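QdtA (Thermoanaerobacterium thermosaccharolyticum, PDB 4O9E) is a small WxcM-like protein of the cupin clan, with thymine and thymidine-5'-diphosphate bound to it. Local coordinates at residues Leu2-Leu7 / Pro93-Glu98. Residues are numbered along the deposited sequence; the frame is centred on the assembly and turned at random.
Sequences LYNVAL and PLVWRE. Unlike the reference sequence in segment 93-98: Leu94 (reference Phe), Val95 (reference Leu). With TDR (thymine), chain D.
Asn4 reaches across to Pro93 with its side-chain amide: ND2 donates to the carbonyl O of Pro93 at 2.8 Å, with an N-H...O angle of 148°. The carbonyl oxygen lies close to the amide plane of Asn4, and the donor meets it almost end-on, the C=O...N angle being 163°. With CG beside the backbone N (chi1 -62°), the amide extends toward the loop before strand 96-100. Next to this bond Val95 packs one methyl, CG2, against Asn4 CB and the carbonyl O of Tyr3, both at 3.8 Å. Its other methyl, CG1, faces Val5 CG2 at 4.2 Å, a loose apolar approach. One hydrogen bond from Asn4 and the two methyls of Val95 make up the contact between the segments. Asn4 itself is positioned by backbone hydrogen bonding to Gly92, just before Pro93, while its side chain also touches Phe136 of helix 125-136. Val5 also touches Leu89 of one sheet and Leu71 of the other. Beyond Val95 the second segment becomes a strand, where Glu98 OE2 accepts from Trp96 NE1 at 2.8 Å on the anti side of the carboxylate. The same oxygen accepts from thymine N3 at 3.3 Å, so indole and base share it; OE1 forms a salt bridge with Arg70 that helps hold the carboxylate. Strand 5-9 belongs to one antiparallel sheet and strand 96-100, which holds thymine through Glu98, to the other, so the contact links the two antiparallel sheets of a cupin-type jelly-roll.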
loop_
_atom_site.group_PDB
_atom_site.type_symbol
_atom_site.label_atom_id
_atom_site.label_comp_id
_atom_site.label_asym_id
_atom_site.label_seq_id
_atom_site.Cartn_x
_atom_site.Cartn_y
_atom_site.Cartn_z
ATOM N N LEU A 2 8.116 -12.734 -22.283
ATOM C CA LEU A 2 8.142 -12.814 -20.827
ATOM C C LEU A 2 6.745 -13.133 -20.296
ATOM O O LEU A 2 5.880 -12.279 -20.060
ATOM C CB LEU A 2 8.766 -11.585 -20.172
ATOM C CG LEU A 2 9.225 -11.900 -18.743
ATOM C CD1 LEU A 2 10.485 -12.739 -18.684
ATOM C CD2 LEU A 2 9.553 -10.604 -18.023
ATOM N N TYR A 3 6.534 -14.437 -20.198
ATOM C CA TYR A 3 5.306 -14.980 -19.616
ATOM C C TYR A 3 5.087 -14.590 -18.158
ATOM O O TYR A 3 6.035 -14.319 -17.407
ATOM C CB TYR A 3 5.420 -16.487 -19.600
ATOM C CG TYR A 3 5.414 -17.104 -20.963
ATOM C CD1 TYR A 3 6.522 -17.794 -21.445
ATOM C CD2 TYR A 3 4.268 -17.072 -21.733
ATOM C CE1 TYR A 3 6.498 -18.422 -22.680
ATOM C CE2 TYR A 3 4.244 -17.648 -22.987
ATOM C CZ TYR A 3 5.362 -18.311 -23.446
ATOM O OH TYR A 3 5.291 -18.909 -24.671
ATOM N N ASN A 4 3.809 -14.600 -17.784
ATOM C CA ASN A 4 3.354 -14.459 -16.411
ATOM C C ASN A 4 3.640 -13.090 -15.816
ATOM O O ASN A 4 3.686 -12.938 -14.594
ATOM C CB ASN A 4 4.026 -15.532 -15.553
ATOM C CG ASN A 4 3.679 -16.940 -15.960
ATOM O OD1 ASN A 4 3.008 -17.225 -16.948
ATOM N ND2 ASN A 4 4.181 -17.862 -15.153
ATOM N N VAL A 5 3.801 -12.084 -16.673
ATOM C CA VAL A 5 4.012 -10.718 -16.231
ATOM C C VAL A 5 3.053 -9.782 -16.946
ATOM O O VAL A 5 2.729 -9.949 -18.123
ATOM C CB VAL A 5 5.486 -10.328 -16.480
ATOM C CG1 VAL A 5 5.717 -8.867 -16.142
ATOM C CG2 VAL A 5 6.347 -11.255 -15.645
ATOM N N ALA A 6 2.542 -8.786 -16.238
ATOM C CA ALA A 6 1.750 -7.765 -16.898
ATOM C C ALA A 6 2.081 -6.423 -16.269
ATOM O O ALA A 6 2.426 -6.377 -15.085
ATOM C CB ALA A 6 0.260 -8.034 -16.731
ATOM N N LEU A 7 1.865 -5.345 -17.018
ATOM C CA LEU A 7 1.783 -4.010 -16.447
ATOM C C LEU A 7 0.303 -3.684 -16.355
ATOM O O LEU A 7 -0.415 -3.844 -17.339
ATOM C CB LEU A 7 2.468 -2.953 -17.315
ATOM C CG LEU A 7 3.983 -3.058 -17.196
ATOM C CD1 LEU A 7 4.679 -2.190 -18.248
ATOM C CD2 LEU A 7 4.426 -2.628 -15.811
ATOM N N PRO A 93 3.508 -16.864 -10.733
ATOM C CA PRO A 93 4.396 -17.969 -10.403
ATOM C C PRO A 93 5.532 -18.198 -11.394
ATOM O O PRO A 93 5.360 -18.017 -12.600
ATOM C CB PRO A 93 3.478 -19.194 -10.414
ATOM C CG PRO A 93 2.147 -18.658 -9.987
ATOM C CD PRO A 93 2.096 -17.264 -10.581
ATOM N N LEU A 94 6.670 -18.540 -10.807
ATOM C CA LEU A 94 7.842 -19.078 -11.484
ATOM C C LEU A 94 8.565 -18.068 -12.372
ATOM O O LEU A 94 9.198 -18.413 -13.368
ATOM C CB LEU A 94 7.473 -20.347 -12.234
ATOM C CG LEU A 94 7.106 -21.567 -11.381
ATOM C CD1 LEU A 94 7.163 -22.777 -12.298
ATOM C CD2 LEU A 94 8.056 -21.807 -10.214
ATOM N N VAL A 95 8.494 -16.807 -11.969
ATOM C CA VAL A 95 9.336 -15.781 -12.552
ATOM C C VAL A 95 10.312 -15.404 -11.455
ATOM O O VAL A 95 9.938 -15.176 -10.304
ATOM C CB VAL A 95 8.462 -14.584 -12.919
ATOM C CG1 VAL A 95 9.261 -13.433 -13.482
ATOM C CG2 VAL A 95 7.379 -15.015 -13.884
ATOM N N TRP A 96 11.561 -15.233 -11.858
ATOM C CA TRP A 96 12.622 -14.923 -10.915
ATOM C C TRP A 96 12.746 -13.410 -10.846
ATOM O O TRP A 96 12.676 -12.691 -11.835
ATOM C CB TRP A 96 13.916 -15.651 -11.314
ATOM C CG TRP A 96 15.137 -15.324 -10.463
ATOM C CD1 TRP A 96 15.972 -14.238 -10.605
ATOM C CD2 TRP A 96 15.627 -16.045 -9.330
ATOM N NE1 TRP A 96 16.927 -14.232 -9.620
ATOM C CE2 TRP A 96 16.790 -15.370 -8.875
ATOM C CE3 TRP A 96 15.249 -17.231 -8.698
ATOM C CZ2 TRP A 96 17.517 -15.790 -7.771
ATOM C CZ3 TRP A 96 16.005 -17.676 -7.640
ATOM C CH2 TRP A 96 17.134 -16.968 -7.188
ATOM N N ARG A 97 12.852 -12.833 -9.658
ATOM C CA ARG A 97 13.090 -11.403 -9.730
ATOM C C ARG A 97 14.174 -10.841 -8.822
ATOM O O ARG A 97 14.439 -11.389 -7.758
ATOM C CB ARG A 97 11.813 -10.624 -9.474
ATOM C CG ARG A 97 11.260 -10.750 -8.070
ATOM C CD ARG A 97 10.247 -9.635 -7.897
ATOM N NE ARG A 97 9.876 -9.457 -6.499
ATOM C CZ ARG A 97 9.097 -10.306 -5.849
ATOM N NH1 ARG A 97 8.620 -11.345 -6.527
ATOM N NH2 ARG A 97 8.793 -10.058 -4.579
ATOM N N GLU A 98 14.657 -9.666 -9.215
ATOM C CA GLU A 98 15.652 -8.944 -8.436
ATOM C C GLU A 98 15.278 -7.480 -8.586
ATOM O O GLU A 98 14.677 -7.079 -9.577
ATOM C CB GLU A 98 17.078 -9.256 -8.897
ATOM C CG GLU A 98 17.469 -10.729 -8.885
ATOM C CD GLU A 98 18.630 -11.090 -9.805
ATOM O OE1 GLU A 98 19.239 -10.136 -10.322
ATOM O OE2 GLU A 98 18.926 -12.291 -10.028
HETATM N N1 TDR D . 22.866 -16.211 -10.457
HETATM C C2 TDR D . 21.974 -15.501 -9.765
HETATM O O2 TDR D . 21.875 -15.653 -8.527
HETATM N N3 TDR D . 21.185 -14.634 -10.404
HETATM C C4 TDR D . 21.276 -14.452 -11.725
HETATM O O4 TDR D . 20.485 -13.606 -12.194
HETATM C C5 TDR D . 22.263 -15.238 -12.525
HETATM C CM5 TDR D . 22.553 -15.221 -14.003
HETATM C C6 TDR D . 23.034 -16.116 -11.783
#